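Local coordinates for aldo-keto reductase family 1 member C1 (Caenorhabditis elegans, PDB 1QWK), which probably reduces aldehydes and ketones with NADPH, as an aldose reductase-like member of the aldo-keto reductase family, at residues N154-N157 with D158-S161; L235-A238 with E239-K243; L250-A253 with L254-C258. All coordinates share one frame; numbering follows the deposited sequence.

Interaction 1: N154-N157 with D158-S161; sequences NWNN and DQIS
Asn156 and Gln159 bond to each other twice in a capping box at the start of helix 157-164. Asn156 is the N-cap residue. Its OD1 accepts from Gln159 N at 2.8 Å, with that nitrogen lying nearly in line with the side-chain C=O. The bond is returned by Gln159 OE1, which takes the backbone N-H of Asn156 at 2.9 Å. That bond is nearly straight, 167° at the hydrogen, and it lies in the plane of the amide on a lone pair of OE1. CG of Asn156 stands between the backbone N and the carbonyl carbon (chi1 62°), and this brings OD1 round to the first turn of the helix. The two amide planes are 29° apart, and the side chains cross at about a right angle.

Both amide nitrogens bond to the C-terminal part of the chain: Asn156 ND2 to Ala311 O and Gln159 NE2 to Glu309 O. The two amides are therefore held at both ends. The regular helix bonds begin with Ile160 N to Asn156 O at 3.1 Å and Ser161 N to Asn157 O. The side chain of Asn157 turns to helix 185-193, where OD1 bonds to His187 ND1.

Packing continues on the side of Trp155, in the loop between strand 150-153 and the helix. Its ring meets the stem of Gln159 obliquely. CE3 of Trp155 comes to 3.8 Å from CB of Gln159. Further along, CB of Trp155 lies 4.0 Å from CG1 of Ile160.

Interaction 2: L235-A238 with E239-K243; sequences LALA and EKTHK
Thr241 and Leu237 make the tight part of this contact, one turn apart on helix 232-241. Leu237 O accepts twice from the same residue. Thr241 OG1 reaches it at 2.8 Å and Thr241 N at 3.0 Å, from opposite faces of the carbonyl plane. OG1 of Thr241 sits between its own backbone N and carbonyl carbon (chi1 59°), and from there it turns back to the carbonyl of the preceding turn. The methyl CG2 of Thr241 is left to meet CD1 of Leu237 at 3.8 Å, the two side chains crossing at a slant. Leu237 also touches Val248 of helix 245-255 and Leu281.

Ala238 is the buried residue of the group. Its methyl touches Pro245 and Val248 of helix 245-255. CB of Ala238 also lies 3.2 Å from Lys243 O, where the chain folds back past the helix end.

The solvent side is looser. Glu239 N bonds to Leu235 O and Lys240 N to Ala236 O, both at 3.1 Å. The side chains of Glu239 and Lys240 leave the helix with CG anti to the backbone N, and their charged ends lead away from the preceding turn. Lys243 is not loose: its NZ makes a salt bridge with Asp278 OD1 and bonds to Glu275 O.

The chain leaves the helix at His242, which has positive phi (63°). Lys243 N then bonds to Ala238 O at 3.0 Å, in the carbonyl plane, and His242 N makes a weak bond to Glu239 O. These two bonds with the positive phi define a Schellman motif, the C-terminal cap of helix 232-241.

Interaction 3: L250-A253 with L254-C258; sequences LRYA and LDRGC
Leu254 begins the second half of the contact one turn after Leu250, on helix 245-255. Its N bonds to Leu250 O at 3.0 Å. Its CD1 lies over one face of the Arg251 guanidinium, 4.1 Å from NH1, and its side chain also packs on Ile260 of strand 259-261.

Asp255 follows with the salt bridge. Arg251 grips it side-on with two nitrogens, one to each carboxylate oxygen. NE gives the straighter bond, 2.9 Å to OD2 of Asp255 and 173° at the hydrogen. OD2 lies in the guanidinium plane, yet NE meets it from above the carboxylate plane. NH2 of Arg251 reaches OD1 of Asp255 at 3.0 Å on the syn side. The two planes are 51° apart. Arg251 starts with CG anti to the backbone N (chi1 -168°), then bends at chi2 and chi3 to bring its head forward along the helix. Its NH1 bonds to Val276 O, and OD2 of Asp255 also takes Leu281 N. With an alanine in place of Arg251, Asp255 would probably be left without its charged mate and Val276 O without this donor.

Arg256 lies alongside Tyr252, pointing the same way. Its CG sits over one ring face, 3.9 Å from the centroid, in a CH-pi contact. NH1 of Arg256 makes only a weak bond to Tyr252 OH; its stronger partner is Pro183 O, while Tyr252 OH also bonds to Glu290.

Gly257 takes positive phi, where a beta carbon would be jammed against the carbonyl O of Arg256. Its N bonds to Leu254 O. Cys258 N returns to Ala253 O at 3.2 Å, and Arg256 N reaches that oxygen from its other face. The helix thus closes in a Schellman motif, just before strand 259-261, the last of the TIM barrel.

The three contacts come one after another in the chain of one aldo-keto reductase barrel. Interaction 1 caps the start of a helix, while interactions 2 and 3 end two helices that are consecutive in the chain. Interactions 2 and 3 are neighbours, with centres 16 Å apart and nearest atoms about 7 Å apart. Both approach the region around Leu281, which touches Leu237 and bonds to Asp255. Interaction 1 is farther off, its centre 21 Å from that of interaction 3 and 36 Å from that of interaction 2. It is also nearest the predicted active site: the Trp155 side chain is about 7 Å from that of His114, predicted to bind substrate, and about 9 Å from that of Lys81, predicted to lower the pKa of the active-site tyrosine.

Interaction 1: N154-N157 with D158-S161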
loop_
_atom_site.group_PDB
_atom_site.type_symbol
_atom_site.label_atom_id
_atom_site.label_comp_id
_atom_site.label_asym_id
_atom_site.label_seq_id
_atom_site.Cartn_x
_atom_site.Cartn_y
_atom_site.Cartn_z
ATOM N N ASN A 154 -7.046 3.573 -4.607
ATOM C CA ASN A 154 -7.928 4.719 -4.394
ATOM C C ASN A 154 -9.116 4.784 -5.361
ATOM O O ASN A 154 -9.612 5.868 -5.673
ATOM C CB ASN A 154 -7.120 6.016 -4.482
ATOM C CG ASN A 154 -5.965 6.045 -3.497
ATOM O OD1 ASN A 154 -4.801 6.189 -3.882
ATOM N ND2 ASN A 154 -6.284 5.898 -2.215
ATOM N N TRP A 155 -9.550 3.626 -5.847
ATOM C CA TRP A 155 -10.702 3.537 -6.735
ATOM C C TRP A 155 -11.881 3.122 -5.859
ATOM O O TRP A 155 -11.682 2.453 -4.839
ATOM C CB TRP A 155 -10.493 2.450 -7.790
ATOM C CG TRP A 155 -9.590 2.808 -8.939
ATOM C CD1 TRP A 155 -8.423 3.522 -8.888
ATOM C CD2 TRP A 155 -9.746 2.388 -10.303
ATOM N NE1 TRP A 155 -7.845 3.566 -10.140
ATOM C CE2 TRP A 155 -8.638 2.883 -11.024
ATOM C CE3 TRP A 155 -10.717 1.640 -10.986
ATOM C CZ2 TRP A 155 -8.471 2.654 -12.398
ATOM C CZ3 TRP A 155 -10.552 1.409 -12.355
ATOM C CH2 TRP A 155 -9.435 1.920 -13.046
ATOM N N ASN A 156 -13.100 3.504 -6.236
ATOM C CA ASN A 156 -14.253 3.077 -5.447
ATOM C C ASN A 156 -14.838 1.814 -6.084
ATOM O O ASN A 156 -14.409 1.407 -7.164
ATOM C CB ASN A 156 -15.319 4.186 -5.322
ATOM C CG ASN A 156 -15.913 4.609 -6.652
ATOM O OD1 ASN A 156 -16.243 3.784 -7.496
ATOM N ND2 ASN A 156 -16.073 5.918 -6.832
ATOM N N ASN A 157 -15.799 1.189 -5.412
ATOM C CA ASN A 157 -16.403 -0.045 -5.906
ATOM C C ASN A 157 -17.006 0.064 -7.301
ATOM O O ASN A 157 -16.862 -0.853 -8.111
ATOM C CB ASN A 157 -17.481 -0.543 -4.943
ATOM C CG ASN A 157 -16.925 -0.925 -3.584
ATOM O OD1 ASN A 157 -15.709 -0.975 -3.383
ATOM N ND2 ASN A 157 -17.819 -1.206 -2.642
ATOM N N ASP A 158 -17.687 1.170 -7.583
ATOM C CA ASP A 158 -18.316 1.354 -8.886
ATOM C C ASP A 158 -17.289 1.428 -10.010
ATOM O O ASP A 158 -17.512 0.898 -11.098
ATOM C CB ASP A 158 -19.181 2.618 -8.891
ATOM C CG ASP A 158 -20.332 2.537 -7.911
ATOM O OD1 ASP A 158 -21.046 1.511 -7.914
ATOM O OD2 ASP A 158 -20.529 3.499 -7.138
ATOM N N GLN A 159 -16.161 2.081 -9.743
ATOM C CA GLN A 159 -15.108 2.205 -10.745
ATOM C C GLN A 159 -14.481 0.839 -11.010
ATOM O O GLN A 159 -14.196 0.486 -12.160
ATOM C CB GLN A 159 -14.048 3.216 -10.281
ATOM C CG GLN A 159 -14.598 4.647 -10.217
ATOM C CD GLN A 159 -13.642 5.636 -9.584
ATOM O OE1 GLN A 159 -13.112 5.394 -8.499
ATOM N NE2 GLN A 159 -13.439 6.772 -10.244
ATOM N N ILE A 160 -14.269 0.061 -9.955
ATOM C CA ILE A 160 -13.700 -1.268 -10.133
ATOM C C ILE A 160 -14.675 -2.143 -10.921
ATOM O O ILE A 160 -14.266 -2.892 -11.812
ATOM C CB ILE A 160 -13.369 -1.927 -8.780
ATOM C CG1 ILE A 160 -12.243 -1.140 -8.106
ATOM C CG2 ILE A 160 -12.959 -3.387 -8.990
ATOM C CD1 ILE A 160 -11.876 -1.626 -6.711
ATOM N N SER A 161 -15.966 -2.043 -10.605
ATOM C CA SER A 161 -16.976 -2.828 -11.314
ATOM C C SER A 161 -16.982 -2.482 -12.803
ATOM O O SER A 161 -17.143 -3.360 -13.647
ATOM C CB SER A 161 -18.371 -2.570 -10.732
ATOM O OG SER A 161 -18.476 -3.061 -9.413
#

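Interaction 2: L235-A238 with E239-K243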
loop_
_atom_site.group_PDB
_atom_site.type_symbol
_atom_site.label_atom_id
_atom_site.label_comp_id
_atom_site.label_asym_id
_atom_site.label_seq_id
_atom_site.Cartn_x
_atom_site.Cartn_y
_atom_site.Cartn_z
ATOM N N LEU A 235 -4.864 -1.164 23.229
ATOM C CA LEU A 235 -3.906 -1.194 24.331
ATOM C C LEU A 235 -4.140 -2.404 25.235
ATOM O O LEU A 235 -3.189 -3.015 25.722
ATOM C CB LEU A 235 -4.006 0.096 25.153
ATOM C CG LEU A 235 -3.675 1.390 24.397
ATOM C CD1 LEU A 235 -3.903 2.597 25.298
ATOM C CD2 LEU A 235 -2.228 1.346 23.921
ATOM N N ALA A 236 -5.408 -2.744 25.450
ATOM C CA ALA A 236 -5.771 -3.883 26.290
ATOM C C ALA A 236 -5.324 -5.191 25.649
ATOM O O ALA A 236 -4.787 -6.070 26.323
ATOM C CB ALA A 236 -7.276 -3.906 26.520
ATOM N N LEU A 237 -5.550 -5.323 24.346
ATOM C CA LEU A 237 -5.165 -6.541 23.643
ATOM C C LEU A 237 -3.646 -6.643 23.533
ATOM O O LEU A 237 -3.087 -7.743 23.556
ATOM C CB LEU A 237 -5.799 -6.574 22.248
ATOM C CG LEU A 237 -5.556 -7.839 21.417
ATOM C CD1 LEU A 237 -6.039 -9.066 22.178
ATOM C CD2 LEU A 237 -6.279 -7.713 20.077
ATOM N N ALA A 238 -2.973 -5.501 23.425
ATOM C CA ALA A 238 -1.516 -5.510 23.331
ATOM C C ALA A 238 -0.928 -6.036 24.636
ATOM O O ALA A 238 -0.002 -6.845 24.631
ATOM C CB ALA A 238 -0.989 -4.099 23.044
ATOM N N GLU A 239 -1.475 -5.579 25.755
ATOM C CA GLU A 239 -0.992 -6.015 27.059
ATOM C C GLU A 239 -1.231 -7.511 27.263
ATOM O O GLU A 239 -0.355 -8.232 27.741
ATOM C CB GLU A 239 -1.691 -5.224 28.166
ATOM C CG GLU A 239 -1.273 -5.612 29.575
ATOM C CD GLU A 239 -1.986 -4.793 30.631
ATOM O OE1 GLU A 239 -1.774 -3.562 30.675
ATOM O OE2 GLU A 239 -2.761 -5.379 31.418
ATOM N N LYS A 240 -2.419 -7.973 26.891
ATOM C CA LYS A 240 -2.777 -9.378 27.045
ATOM C C LYS A 240 -1.925 -10.328 26.209
ATOM O O LYS A 240 -1.589 -11.423 26.656
ATOM C CB LYS A 240 -4.254 -9.577 26.694
ATOM C CG LYS A 240 -4.716 -11.020 26.747
ATOM C CD LYS A 240 -6.184 -11.137 26.378
ATOM C CE LYS A 240 -6.661 -12.578 26.474
ATOM N NZ LYS A 240 -6.501 -13.115 27.856
ATOM N N THR A 241 -1.578 -9.905 25.001
ATOM C CA THR A 241 -0.783 -10.726 24.091
ATOM C C THR A 241 0.715 -10.477 24.206
ATOM O O THR A 241 1.517 -11.173 23.581
ATOM C CB THR A 241 -1.188 -10.459 22.635
ATOM O OG1 THR A 241 -0.993 -9.069 22.342
ATOM C CG2 THR A 241 -2.645 -10.821 22.414
ATOM N N HIS A 242 1.083 -9.480 25.004
ATOM C CA HIS A 242 2.484 -9.122 25.191
ATOM C C HIS A 242 3.079 -8.653 23.860
ATOM O O HIS A 242 4.260 -8.875 23.572
ATOM C CB HIS A 242 3.272 -10.316 25.743
ATOM C CG HIS A 242 2.681 -10.902 26.990
ATOM N ND1 HIS A 242 2.445 -10.155 28.124
ATOM C CD2 HIS A 242 2.267 -12.159 27.276
ATOM C CE1 HIS A 242 1.909 -10.925 29.055
ATOM N NE2 HIS A 242 1.791 -12.147 28.564
ATOM N N LYS A 243 2.242 -8.015 23.048
ATOM C CA LYS A 243 2.661 -7.474 21.756
ATOM C C LYS A 243 2.512 -5.956 21.853
ATOM O O LYS A 243 1.897 -5.451 22.795
ATOM C CB LYS A 243 1.769 -8.014 20.626
ATOM C CG LYS A 243 1.772 -9.538 20.491
ATOM C CD LYS A 243 3.155 -10.086 20.135
ATOM C CE LYS A 243 3.578 -9.680 18.732
ATOM N NZ LYS A 243 4.936 -10.203 18.403
#

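Interaction 3: L250-A253 with L254-C258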
loop_
_atom_site.group_PDB
_atom_site.type_symbol
_atom_site.label_atom_id
_atom_site.label_comp_id
_atom_site.label_asym_id
_atom_site.label_seq_id
_atom_site.Cartn_x
_atom_site.Cartn_y
_atom_site.Cartn_z
ATOM N N LEU A 250 -1.429 -4.066 13.010
ATOM C CA LEU A 250 -1.026 -4.753 11.790
ATOM C C LEU A 250 -1.703 -6.120 11.711
ATOM O O LEU A 250 -2.197 -6.509 10.651
ATOM C CB LEU A 250 0.498 -4.916 11.741
ATOM C CG LEU A 250 1.281 -3.598 11.711
ATOM C CD1 LEU A 250 2.778 -3.883 11.689
ATOM C CD2 LEU A 250 0.872 -2.784 10.484
ATOM N N ARG A 251 -1.740 -6.837 12.832
ATOM C CA ARG A 251 -2.367 -8.155 12.861
ATOM C C ARG A 251 -3.862 -8.014 12.594
ATOM O O ARG A 251 -4.477 -8.884 11.981
ATOM C CB ARG A 251 -2.137 -8.842 14.215
ATOM C CG ARG A 251 -2.515 -10.318 14.217
ATOM C CD ARG A 251 -1.560 -11.143 13.353
ATOM N NE ARG A 251 -2.261 -12.207 12.646
ATOM C CZ ARG A 251 -1.679 -13.109 11.860
ATOM N NH1 ARG A 251 -0.368 -13.091 11.671
ATOM N NH2 ARG A 251 -2.416 -14.024 11.241
ATOM N N TYR A 252 -4.442 -6.909 13.053
ATOM C CA TYR A 252 -5.861 -6.655 12.831
ATOM C C TYR A 252 -6.136 -6.668 11.328
ATOM O O TYR A 252 -7.029 -7.369 10.852
ATOM C CB TYR A 252 -6.249 -5.293 13.407
ATOM C CG TYR A 252 -7.578 -4.783 12.895
ATOM C CD1 TYR A 252 -8.781 -5.290 13.386
ATOM C CD2 TYR A 252 -7.631 -3.814 11.887
ATOM C CE1 TYR A 252 -10.004 -4.848 12.884
ATOM C CE2 TYR A 252 -8.847 -3.367 11.377
ATOM C CZ TYR A 252 -10.026 -3.888 11.880
ATOM O OH TYR A 252 -11.228 -3.451 11.372
ATOM N N ALA A 253 -5.363 -5.886 10.581
ATOM C CA ALA A 253 -5.542 -5.816 9.134
ATOM C C ALA A 253 -5.289 -7.167 8.467
ATOM O O ALA A 253 -6.008 -7.558 7.548
ATOM C CB ALA A 253 -4.618 -4.756 8.542
ATOM N N LEU A 254 -4.266 -7.879 8.924
ATOM C CA LEU A 254 -3.955 -9.184 8.347
ATOM C C LEU A 254 -5.110 -10.158 8.535
ATOM O O LEU A 254 -5.499 -10.860 7.603
ATOM C CB LEU A 254 -2.693 -9.764 8.984
ATOM C CG LEU A 254 -1.371 -9.157 8.517
ATOM C CD1 LEU A 254 -0.226 -9.687 9.367
ATOM C CD2 LEU A 254 -1.150 -9.504 7.044
ATOM N N ASP A 255 -5.666 -10.196 9.739
ATOM C CA ASP A 255 -6.755 -11.114 9.992
ATOM C C ASP A 255 -8.094 -10.675 9.401
ATOM O O ASP A 255 -9.071 -11.431 9.424
ATOM C CB ASP A 255 -6.837 -11.425 11.488
ATOM C CG ASP A 255 -5.692 -12.322 11.940
ATOM O OD1 ASP A 255 -5.304 -13.207 11.147
ATOM O OD2 ASP A 255 -5.173 -12.164 13.063
ATOM N N ARG A 256 -8.128 -9.462 8.855
ATOM C CA ARG A 256 -9.323 -8.945 8.178
ATOM C C ARG A 256 -9.239 -9.516 6.753
ATOM O O ARG A 256 -10.183 -9.411 5.964
ATOM C CB ARG A 256 -9.303 -7.407 8.100
ATOM C CG ARG A 256 -9.745 -6.644 9.360
ATOM C CD ARG A 256 -11.263 -6.668 9.558
ATOM N NE ARG A 256 -11.984 -6.250 8.353
ATOM C CZ ARG A 256 -12.002 -5.012 7.865
ATOM N NH1 ARG A 256 -11.342 -4.035 8.473
ATOM N NH2 ARG A 256 -12.663 -4.755 6.745
ATOM N N GLY A 257 -8.085 -10.107 6.435
ATOM C CA GLY A 257 -7.868 -10.705 5.127
ATOM C C GLY A 257 -7.153 -9.800 4.143
ATOM O O GLY A 257 -7.321 -9.947 2.931
ATOM N N CYS A 258 -6.343 -8.878 4.653
ATOM C CA CYS A 258 -5.624 -7.940 3.793
ATOM C C CYS A 258 -4.114 -8.071 3.881
ATOM O O CYS A 258 -3.582 -8.655 4.823
ATOM C CB CYS A 258 -5.969 -6.496 4.169
ATOM S SG CYS A 258 -7.717 -6.093 4.192
#